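Local coordinates for protein AGR_C_1268p (Agrobacterium tumefaciens str. C58, PDB 2GHS) that probably hydrolyses sugar lactones as a metal-dependent gluconolactonase of the SMP-30/regucalcin family, binding one divalent metal cation per subunit, at residues W65-I68 and L73-L76; K102-S107 and T122-L127; I184-D189 and V206-R211; A246-G251 and A291-D296. One frame throughout, in Å; residues are numbered along the deposited sequence.

Interaction 1: residues W65-I68 and L73-L76; sequences WFNI and LHEL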
# COMPACT_ATOMS: atom_id res chain seq x y z
N TRP A 65 -2.41 -2.77 9.19
CA TRP A 65 -2.87 -1.81 8.17
C TRP A 65 -3.36 -0.55 8.86
O TRP A 65 -3.41 -0.49 10.10
CB TRP A 65 -3.95 -2.40 7.26
CG TRP A 65 -5.22 -2.77 7.91
CD1 TRP A 65 -6.32 -1.97 8.09
CD2 TRP A 65 -5.57 -4.05 8.43
NE1 TRP A 65 -7.31 -2.68 8.71
CE2 TRP A 65 -6.88 -3.96 8.92
CE3 TRP A 65 -4.88 -5.27 8.53
CZ2 TRP A 65 -7.52 -5.03 9.53
CZ3 TRP A 65 -5.53 -6.35 9.12
CH2 TRP A 65 -6.83 -6.21 9.62
N PHE A 66 -3.70 0.46 8.06
CA PHE A 66 -4.19 1.68 8.61
C PHE A 66 -5.64 1.97 8.24
O PHE A 66 -6.12 1.54 7.21
CB PHE A 66 -3.33 2.87 8.13
CG PHE A 66 -1.91 2.81 8.55
CD1 PHE A 66 -0.97 2.14 7.76
CD2 PHE A 66 -1.50 3.44 9.70
CE1 PHE A 66 0.37 2.08 8.15
CE2 PHE A 66 -0.18 3.38 10.11
CZ PHE A 66 0.76 2.69 9.34
N ASN A 67 -6.29 2.74 9.10
CA ASN A 67 -7.54 3.45 8.77
C ASN A 67 -7.16 4.92 8.71
O ASN A 67 -7.13 5.58 9.72
CB ASN A 67 -8.60 3.18 9.81
CG ASN A 67 -9.99 3.64 9.39
OD1 ASN A 67 -10.19 4.06 8.27
ND2 ASN A 67 -10.95 3.53 10.31
N ILE A 68 -6.79 5.37 7.51
CA ILE A 68 -5.97 6.60 7.39
C ILE A 68 -6.65 7.79 8.05
O ILE A 68 -6.08 8.45 8.94
CB ILE A 68 -5.63 6.96 5.91
CG1 ILE A 68 -4.70 5.93 5.29
CG2 ILE A 68 -4.94 8.37 5.87
CD1 ILE A 68 -4.33 6.30 3.86
N LEU A 73 -4.05 2.47 13.62
CA LEU A 73 -3.17 1.41 13.16
C LEU A 73 -3.80 0.11 13.67
O LEU A 73 -3.92 -0.09 14.90
CB LEU A 73 -1.77 1.56 13.77
CG LEU A 73 -0.74 0.44 13.56
CD1 LEU A 73 -0.47 0.18 12.11
CD2 LEU A 73 0.54 0.81 14.26
N HIS A 74 -4.18 -0.75 12.73
CA HIS A 74 -4.86 -2.01 12.99
C HIS A 74 -3.88 -3.15 12.96
O HIS A 74 -2.99 -3.18 12.13
CB HIS A 74 -5.96 -2.19 11.92
CG HIS A 74 -7.09 -1.26 12.11
ND1 HIS A 74 -8.27 -1.67 12.68
CD2 HIS A 74 -7.20 0.08 11.93
CE1 HIS A 74 -9.08 -0.62 12.79
NE2 HIS A 74 -8.44 0.45 12.37
N GLU A 75 -4.08 -4.08 13.90
CA GLU A 75 -3.18 -5.22 14.11
C GLU A 75 -4.07 -6.47 14.20
O GLU A 75 -5.01 -6.49 14.96
CB GLU A 75 -2.44 -5.03 15.43
CG GLU A 75 -1.48 -6.13 15.78
CD GLU A 75 -0.80 -5.98 17.13
OE1 GLU A 75 -1.09 -5.01 17.88
OE2 GLU A 75 0.05 -6.85 17.45
N LEU A 76 -3.74 -7.48 13.38
CA LEU A 76 -4.47 -8.73 13.35
C LEU A 76 -3.50 -9.88 13.42
O LEU A 76 -2.74 -10.12 12.48
CB LEU A 76 -5.29 -8.85 12.05
CG LEU A 76 -6.09 -10.16 11.90
CD1 LEU A 76 -7.12 -10.30 13.01
CD2 LEU A 76 -6.74 -10.27 10.53
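Trp65 and His74 face each other as an antiparallel hydrogen-bonded pair, and each backbone group of one finds its complement in the other. His74 N donates to Trp65 O at 2.8 Å, while Trp65 N reaches His74 O at 3.0 Å. With chi1 at 64°, Trp65 CG sits between its own backbone N and carbonyl carbon, and the ring folds back across the neighbouring strand. On the same face of the sheet the indole turns one face to His74 CB, which stands over its five-membered ring, 3.6 Å from the centroid, a CH-pi contact. The imidazole runs almost parallel to the indole but slid aside, so the rings scarcely overlap. Both imidazole nitrogens are engaged: ND1 with Lys83, NE2 with Glu72 OE1, which also takes Asn67 ND2. Asn67 OD1 accepts from Leu50 N, so this buried amide is satisfied at both ends. On the other face Leu73 CD1 lies over one face of the Phe66 ring, offset toward its rim, in a CH-pi contact, 3.8 Å from Phe66 CE2; Phe66 lies close to Glu52, a predicted metal ligand. Strands 62-67 and 72-77 thus form a beta hairpin, the central pair of a four-stranded antiparallel beta-propeller blade.

Interaction 2: residues K102-S107 and T122-L127; sequences KQLIAS and TLHAEL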
# COMPACT_ATOMS: atom_id res chain seq x y z
N LYS A 102 10.85 -2.47 16.92
CA LYS A 102 10.69 -1.15 16.34
C LYS A 102 10.11 -1.21 14.94
O LYS A 102 10.43 -2.10 14.15
CB LYS A 102 12.03 -0.41 16.28
CG LYS A 102 12.74 -0.17 17.61
CD LYS A 102 12.22 1.10 18.28
N GLN A 103 9.26 -0.23 14.65
CA GLN A 103 8.67 -0.04 13.34
C GLN A 103 8.89 1.43 12.93
O GLN A 103 9.12 2.31 13.77
CB GLN A 103 7.17 -0.28 13.41
CG GLN A 103 6.78 -1.69 13.78
CD GLN A 103 5.32 -1.82 14.21
OE1 GLN A 103 4.76 -0.92 14.82
NE2 GLN A 103 4.70 -2.95 13.90
N LEU A 104 8.77 1.67 11.62
CA LEU A 104 8.76 3.02 11.00
C LEU A 104 7.35 3.28 10.45
O LEU A 104 6.77 2.41 9.80
CB LEU A 104 9.77 3.06 9.84
CG LEU A 104 9.80 4.38 9.05
CD1 LEU A 104 10.33 5.55 9.85
CD2 LEU A 104 10.57 4.22 7.76
N ILE A 105 6.77 4.42 10.82
CA ILE A 105 5.46 4.79 10.31
C ILE A 105 5.59 6.09 9.54
O ILE A 105 6.18 7.06 10.04
CB ILE A 105 4.46 5.01 11.45
CG1 ILE A 105 4.06 3.66 12.07
CG2 ILE A 105 3.24 5.74 10.92
CD1 ILE A 105 3.15 3.79 13.25
N ALA A 106 5.06 6.10 8.32
CA ALA A 106 4.96 7.32 7.51
C ALA A 106 3.59 7.92 7.79
O ALA A 106 2.59 7.24 7.78
CB ALA A 106 5.09 7.02 6.04
N SER A 107 3.56 9.22 8.01
CA SER A 107 2.33 9.91 8.27
C SER A 107 2.30 11.28 7.61
O SER A 107 3.31 11.73 7.03
CB SER A 107 2.19 10.11 9.77
OG SER A 107 2.98 11.19 10.27
N THR A 122 8.24 8.41 18.14
CA THR A 122 9.33 9.40 18.22
C THR A 122 9.65 9.87 16.79
O THR A 122 9.83 9.02 15.91
CB THR A 122 10.60 8.75 18.82
OG1 THR A 122 10.30 8.04 20.03
CG2 THR A 122 11.65 9.79 19.09
N LEU A 123 9.71 11.19 16.54
CA LEU A 123 10.07 11.66 15.20
C LEU A 123 11.41 11.09 14.72
O LEU A 123 12.42 11.11 15.47
CB LEU A 123 10.12 13.19 15.12
CG LEU A 123 10.40 13.77 13.74
CD1 LEU A 123 9.21 13.64 12.82
CD2 LEU A 123 10.78 15.21 13.96
N HIS A 124 11.43 10.58 13.49
CA HIS A 124 12.62 10.04 12.81
C HIS A 124 13.15 11.02 11.76
O HIS A 124 14.35 11.30 11.69
CB HIS A 124 12.25 8.71 12.15
CG HIS A 124 13.33 8.11 11.31
ND1 HIS A 124 14.57 7.77 11.82
CD2 HIS A 124 13.37 7.79 9.99
CE1 HIS A 124 15.31 7.27 10.84
NE2 HIS A 124 14.60 7.26 9.73
N ALA A 125 12.23 11.52 10.95
CA ALA A 125 12.57 12.51 9.95
C ALA A 125 11.33 13.30 9.55
O ALA A 125 10.24 12.77 9.52
CB ALA A 125 13.18 11.81 8.72
N GLU A 126 11.51 14.57 9.22
CA GLU A 126 10.40 15.38 8.70
C GLU A 126 10.00 14.85 7.30
O GLU A 126 10.83 14.36 6.55
CB GLU A 126 10.74 16.89 8.73
CG GLU A 126 10.78 17.40 10.20
CD GLU A 126 10.95 18.91 10.40
OE1 GLU A 126 11.05 19.65 9.40
OE2 GLU A 126 10.95 19.34 11.59
N LEU A 127 8.72 14.95 6.94
CA LEU A 127 8.24 14.59 5.61
C LEU A 127 7.06 15.48 5.38
O LEU A 127 5.97 15.24 5.96
CB LEU A 127 7.82 13.11 5.55
CG LEU A 127 7.32 12.57 4.20
CD1 LEU A 127 8.45 12.55 3.23
CD2 LEU A 127 6.70 11.19 4.43
O HOH W 1 3.87 13.62 5.06
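Leu104 and His124 make the close end of this contact, and a single water joins the other end. The two strands are the second and fourth of a four-stranded propeller blade: strand 110-115 runs between them, and His124 and Ala125 both face its Leu111 in a classic beta bulge. Contact therefore depends on side chains that reach past the intervening strand. Leu104 CD1 comes to 3.8 Å from His124 CD2, the leucine chain crossing the histidine at about a right angle and meeting the ring obliquely. Both side chains have CG anti to the backbone N (chi1 176° and 174°), which carries the methyl and the imidazole out from their backbones until they meet. Tyr324 adds to the packing on this side. It touches Leu104, sets its ring at about 90° to that of His124 and hydrogen-bonds through OH to His124 NE2, holding the rotation of the imidazole.

Toward Ser107 and Leu127 the fit is looser. The nearest approach is Ser107 O to Leu127 CD2, 4.3 Å, and no direct hydrogen bond spans the segments. A water fills the role instead, donating to Ser107 O and to Leu127 O at 2.8 Å each, so that two carbonyls unable to bond to each other share one donor. The hydroxyl of Ser107 hydrogen-bonds in the turn to strand 110-115, with Asp109 N and Gly110 O, while Ile149 packs on Leu127. The chemistry implies an association that is apolar at one end and solvent-mediated at the other, with the only polar connection between the segments supplied by water.

Interaction 3: residues I184-D189 and V206-R211; sequences ICFSPD and VPLDAR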
# COMPACT_ATOMS: atom_id res chain seq x y z
N ILE A 184 3.00 1.72 -5.75
CA ILE A 184 4.45 1.61 -5.51
C ILE A 184 4.84 0.19 -5.15
O ILE A 184 4.32 -0.42 -4.19
CB ILE A 184 4.89 2.60 -4.41
CG1 ILE A 184 4.64 4.06 -4.85
CG2 ILE A 184 6.35 2.40 -4.12
CD1 ILE A 184 4.87 5.03 -3.70
N CYS A 185 5.72 -0.38 -5.98
CA CYS A 185 6.24 -1.70 -5.71
C CYS A 185 7.47 -1.93 -6.57
O CYS A 185 7.87 -1.08 -7.36
CB CYS A 185 5.18 -2.79 -5.97
SG CYS A 185 4.56 -2.86 -7.63
N PHE A 186 8.13 -3.07 -6.38
CA PHE A 186 9.44 -3.31 -6.94
C PHE A 186 9.58 -4.71 -7.53
O PHE A 186 8.99 -5.67 -7.05
CB PHE A 186 10.54 -3.11 -5.87
CG PHE A 186 10.46 -1.76 -5.24
CD1 PHE A 186 10.91 -0.64 -5.90
CD2 PHE A 186 9.90 -1.62 -3.99
CE1 PHE A 186 10.76 0.63 -5.31
CE2 PHE A 186 9.74 -0.39 -3.37
CZ PHE A 186 10.16 0.76 -4.03
N SER A 187 10.39 -4.84 -8.57
CA SER A 187 10.66 -6.12 -9.20
C SER A 187 11.43 -7.05 -8.27
O SER A 187 12.06 -6.58 -7.30
CB SER A 187 11.41 -5.89 -10.49
OG SER A 187 12.72 -5.44 -10.24
N PRO A 188 11.44 -8.36 -8.57
CA PRO A 188 12.08 -9.31 -7.68
C PRO A 188 13.55 -9.05 -7.39
O PRO A 188 13.99 -9.27 -6.27
CB PRO A 188 11.90 -10.65 -8.40
CG PRO A 188 10.62 -10.48 -9.15
CD PRO A 188 10.74 -9.05 -9.69
N ASP A 189 14.29 -8.50 -8.35
CA ASP A 189 15.70 -8.24 -8.07
C ASP A 189 15.98 -6.83 -7.61
O ASP A 189 17.15 -6.50 -7.42
CB ASP A 189 16.55 -8.64 -9.24
CG ASP A 189 16.35 -7.81 -10.46
OD1 ASP A 189 15.57 -6.84 -10.47
OD2 ASP A 189 16.97 -8.18 -11.49
N VAL A 206 10.52 2.27 -13.56
CA VAL A 206 11.70 3.09 -13.32
C VAL A 206 12.92 2.16 -13.10
O VAL A 206 12.93 1.34 -12.21
CB VAL A 206 11.51 3.96 -12.02
CG1 VAL A 206 12.67 4.96 -11.87
CG2 VAL A 206 10.21 4.68 -12.04
N PRO A 207 13.99 2.31 -13.91
CA PRO A 207 15.19 1.53 -13.64
C PRO A 207 15.91 2.06 -12.42
O PRO A 207 15.98 3.28 -12.23
CB PRO A 207 16.01 1.71 -14.93
CG PRO A 207 15.55 2.91 -15.53
CD PRO A 207 14.14 3.15 -15.10
N LEU A 208 16.31 1.13 -11.54
CA LEU A 208 16.90 1.46 -10.25
C LEU A 208 18.24 0.80 -10.07
O LEU A 208 18.53 -0.22 -10.68
CB LEU A 208 16.02 0.95 -9.09
CG LEU A 208 14.53 1.24 -9.10
CD1 LEU A 208 13.85 0.68 -7.88
CD2 LEU A 208 14.32 2.73 -9.24
N ASP A 209 19.05 1.43 -9.22
CA ASP A 209 20.23 0.84 -8.56
C ASP A 209 19.72 -0.05 -7.45
O ASP A 209 19.13 0.44 -6.43
CB ASP A 209 21.11 1.98 -8.02
CG ASP A 209 22.40 1.51 -7.35
OD1 ASP A 209 22.50 0.30 -7.00
OD2 ASP A 209 23.30 2.39 -7.13
N ALA A 210 19.87 -1.36 -7.61
CA ALA A 210 19.34 -2.31 -6.61
C ALA A 210 19.96 -2.12 -5.23
O ALA A 210 19.34 -2.49 -4.23
CB ALA A 210 19.47 -3.77 -7.05
N ARG A 211 21.16 -1.53 -5.17
CA ARG A 211 21.86 -1.39 -3.88
C ARG A 211 21.33 -0.22 -3.03
O ARG A 211 21.57 -0.18 -1.80
CB ARG A 211 23.36 -1.20 -4.08
CG ARG A 211 24.07 -2.46 -4.53
CD ARG A 211 25.57 -2.31 -4.47
NE ARG A 211 26.09 -2.27 -3.09
CZ ARG A 211 27.28 -1.80 -2.73
NH1 ARG A 211 28.11 -1.28 -3.63
NH2 ARG A 211 27.66 -1.82 -1.45
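Segments 184-189 and 206-211 share no backbone hydrogen bond, their nearest CA atoms being those of Asp189 and Ala210, 7.1 Å apart, because strand 192-197 lies between the two strands from which they emerge. Side chains make up the distance. Phe186 and Leu208 cross at about a right angle, and the methyl CD1 of Leu208 meets the ring obliquely, 3.8 Å from Phe186 CD1. Both residues hold CG anti to the carbonyl carbon (chi1 -55° for Phe186), which swings the phenyl ring toward the leucine although its CB sets out along another course. Trp148 and His142 meet the same ring edge-to-face and also touch Leu208, so that both rings pack against the pair. Farther out, at the exposed margin, Ala210 CB rests 3.6 Å from Asp189 O. The bend that brings Ala210 there is braced by Asp209, whose OD1 accepts from Arg211 N at 2.9 Å, met from above the carboxylate plane. Asp189 OD1 is itself held by Thr191. Away from the predicted sites, this is packing where strands 170-186 and 202-207, two apart in an antiparallel propeller sheet, run out into loops, the second shaped by an Asx turn.

Interaction 4: residues A246-G251 and A291-D296; sequences ARWGEG and AREHLD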
# COMPACT_ATOMS: atom_id res chain seq x y z
N ALA A 246 -4.74 -3.27 -6.75
CA ALA A 246 -6.10 -3.00 -6.29
C ALA A 246 -6.70 -1.90 -7.17
O ALA A 246 -6.09 -0.86 -7.37
CB ALA A 246 -6.10 -2.57 -4.84
N ARG A 247 -7.89 -2.14 -7.71
CA ARG A 247 -8.53 -1.20 -8.62
C ARG A 247 -9.72 -0.57 -7.90
O ARG A 247 -10.75 -1.22 -7.69
CB ARG A 247 -8.99 -1.92 -9.91
CG ARG A 247 -9.57 -1.01 -11.00
CD ARG A 247 -8.53 -0.70 -11.99
NE ARG A 247 -8.84 0.25 -13.05
CZ ARG A 247 -7.93 0.61 -13.94
NH1 ARG A 247 -6.75 -0.01 -13.93
NH2 ARG A 247 -8.20 1.51 -14.87
N TRP A 248 -9.55 0.68 -7.49
CA TRP A 248 -10.61 1.37 -6.77
C TRP A 248 -11.83 1.58 -7.64
O TRP A 248 -11.73 2.10 -8.75
CB TRP A 248 -10.10 2.71 -6.29
CG TRP A 248 -11.10 3.62 -5.64
CD1 TRP A 248 -12.10 4.32 -6.24
CD2 TRP A 248 -11.13 3.99 -4.25
NE1 TRP A 248 -12.79 5.08 -5.30
CE2 TRP A 248 -12.21 4.90 -4.08
CE3 TRP A 248 -10.36 3.65 -3.15
CZ2 TRP A 248 -12.51 5.47 -2.84
CZ3 TRP A 248 -10.66 4.24 -1.90
CH2 TRP A 248 -11.73 5.12 -1.76
N GLY A 249 -12.97 1.14 -7.12
CA GLY A 249 -14.25 1.28 -7.75
C GLY A 249 -14.72 0.06 -8.47
O GLY A 249 -15.87 0.01 -8.90
N GLU A 250 -13.84 -0.93 -8.64
CA GLU A 250 -14.13 -2.10 -9.42
C GLU A 250 -14.16 -3.39 -8.59
O GLU A 250 -14.41 -4.47 -9.17
CB GLU A 250 -13.06 -2.24 -10.53
CG GLU A 250 -13.27 -1.18 -11.60
CD GLU A 250 -14.47 -1.52 -12.47
OE1 GLU A 250 -14.35 -2.41 -13.34
OE2 GLU A 250 -15.54 -0.94 -12.27
N GLY A 251 -13.91 -3.30 -7.28
CA GLY A 251 -13.94 -4.49 -6.39
C GLY A 251 -13.08 -5.61 -6.97
O GLY A 251 -13.55 -6.73 -7.26
N ALA A 291 -12.32 0.41 1.27
CA ALA A 291 -12.74 1.69 1.87
C ALA A 291 -14.25 1.92 1.77
O ALA A 291 -14.91 1.42 0.86
CB ALA A 291 -12.00 2.88 1.18
N ARG A 292 -14.77 2.70 2.72
CA ARG A 292 -16.13 3.25 2.67
C ARG A 292 -16.15 4.74 2.30
O ARG A 292 -17.22 5.34 2.16
CB ARG A 292 -16.81 3.10 4.04
CG ARG A 292 -17.32 1.74 4.27
CD ARG A 292 -18.20 1.62 5.51
NE ARG A 292 -18.74 0.26 5.48
CZ ARG A 292 -19.68 -0.24 6.27
NH1 ARG A 292 -20.23 0.50 7.22
NH2 ARG A 292 -20.05 -1.50 6.08
N GLU A 293 -14.97 5.36 2.20
CA GLU A 293 -14.87 6.82 2.01
C GLU A 293 -15.74 7.28 0.83
O GLU A 293 -15.71 6.68 -0.24
CB GLU A 293 -13.40 7.22 1.78
CG GLU A 293 -13.11 8.73 1.67
CD GLU A 293 -11.74 9.02 1.02
OE1 GLU A 293 -11.21 8.13 0.32
OE2 GLU A 293 -11.21 10.13 1.19
N HIS A 294 -16.52 8.33 1.08
CA HIS A 294 -17.37 8.99 0.10
C HIS A 294 -18.68 8.26 -0.20
O HIS A 294 -19.58 8.87 -0.74
CB HIS A 294 -16.63 9.22 -1.22
CG HIS A 294 -15.38 10.05 -1.09
ND1 HIS A 294 -14.18 9.69 -1.67
CD2 HIS A 294 -15.16 11.22 -0.44
CE1 HIS A 294 -13.27 10.60 -1.39
NE2 HIS A 294 -13.83 11.54 -0.65
N LEU A 295 -18.79 6.99 0.13
CA LEU A 295 -19.99 6.21 -0.21
C LEU A 295 -21.19 6.68 0.60
O LEU A 295 -21.09 6.85 1.81
CB LEU A 295 -19.77 4.73 0.09
CG LEU A 295 -18.79 3.97 -0.80
CD1 LEU A 295 -18.72 2.51 -0.38
CD2 LEU A 295 -19.23 4.10 -2.26
N ASP A 296 -22.33 6.86 -0.07
CA ASP A 296 -23.54 7.28 0.63
C ASP A 296 -24.15 6.12 1.41
O ASP A 296 -23.71 4.97 1.29
CB ASP A 296 -24.55 8.00 -0.32
CG ASP A 296 -25.55 7.05 -1.04
OD1 ASP A 296 -25.29 5.85 -1.25
OD2 ASP A 296 -26.63 7.56 -1.43
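Apolar packing comes first: the six-membered end of the Trp248 indole meets the methyl of Ala291. Trp248 CZ3 lies 3.6 Å from Ala291 CB and Trp248 CH2 3.7 Å from it, the methyl approaching the ring obliquely. With CG anti to the backbone N (chi1 174°), the indole stretches out from strand 243-248 and spans the 8.9 Å between the CA atoms of Trp248 and Ala291.

A second kind of contact sets a carboxylate against the same ring. Glu293, its chain extended beyond CG, brings OE1 to 3.7 Å from Trp248 CH2, with the carboxylate and indole planes 82° apart. No hydrogen bond links the two segments, so the meeting is one of van der Waals fit, a carboxylate oxygen set obliquely against the ring carbon CH2.

Backbone hydrogen bonds act within each segment. Two type II turns, Arg247 to Glu250 and Arg292 to Leu295, are each closed by a bond from the last residue's N to the first residue's O; for Glu250 N to Arg247 O this is 3.2 Å. Gly249 occupies the positive-phi third position of its turn.

Predicted active-site residue Asp233 touches Trp248, and the predicted substrate-binding Arg135 lies near Glu293, consistent with a pocket wall. The contact joins the end of strand 243-248 to the loop following strand 285-290; Thr274 of strand 273-279 touches both Trp248 and Ala291, strand 231-237 flanks the tryptophan, and Asp296 is the N-cap of helix 297-302, its OD1 accepting from Ala299 N.

How the interactions relate
The four contacts follow one another along the chain and sample successive parts of the propeller. Interactions 1 and 2 have centres 16 Å apart and touch directly: Leu73 CD2 packs 4.1 Å from Ile105 CD1, and Phe66 CE2 lies 4.2 Å from Ile105 CG2, so adjacent blades meet there. Interaction 4 approaches interaction 1 to about 7 Å between nearest atoms without touching it. Interactions 1, 2 and 4 border the predicted site, the side chain of Ser107 lying about 8 Å from that of Arg135. The side chain of Leu127 is about 7 Å from the bound potassium ion. Interaction 3 is remote from the predicted site, its centre 26 Å from that of interaction 1.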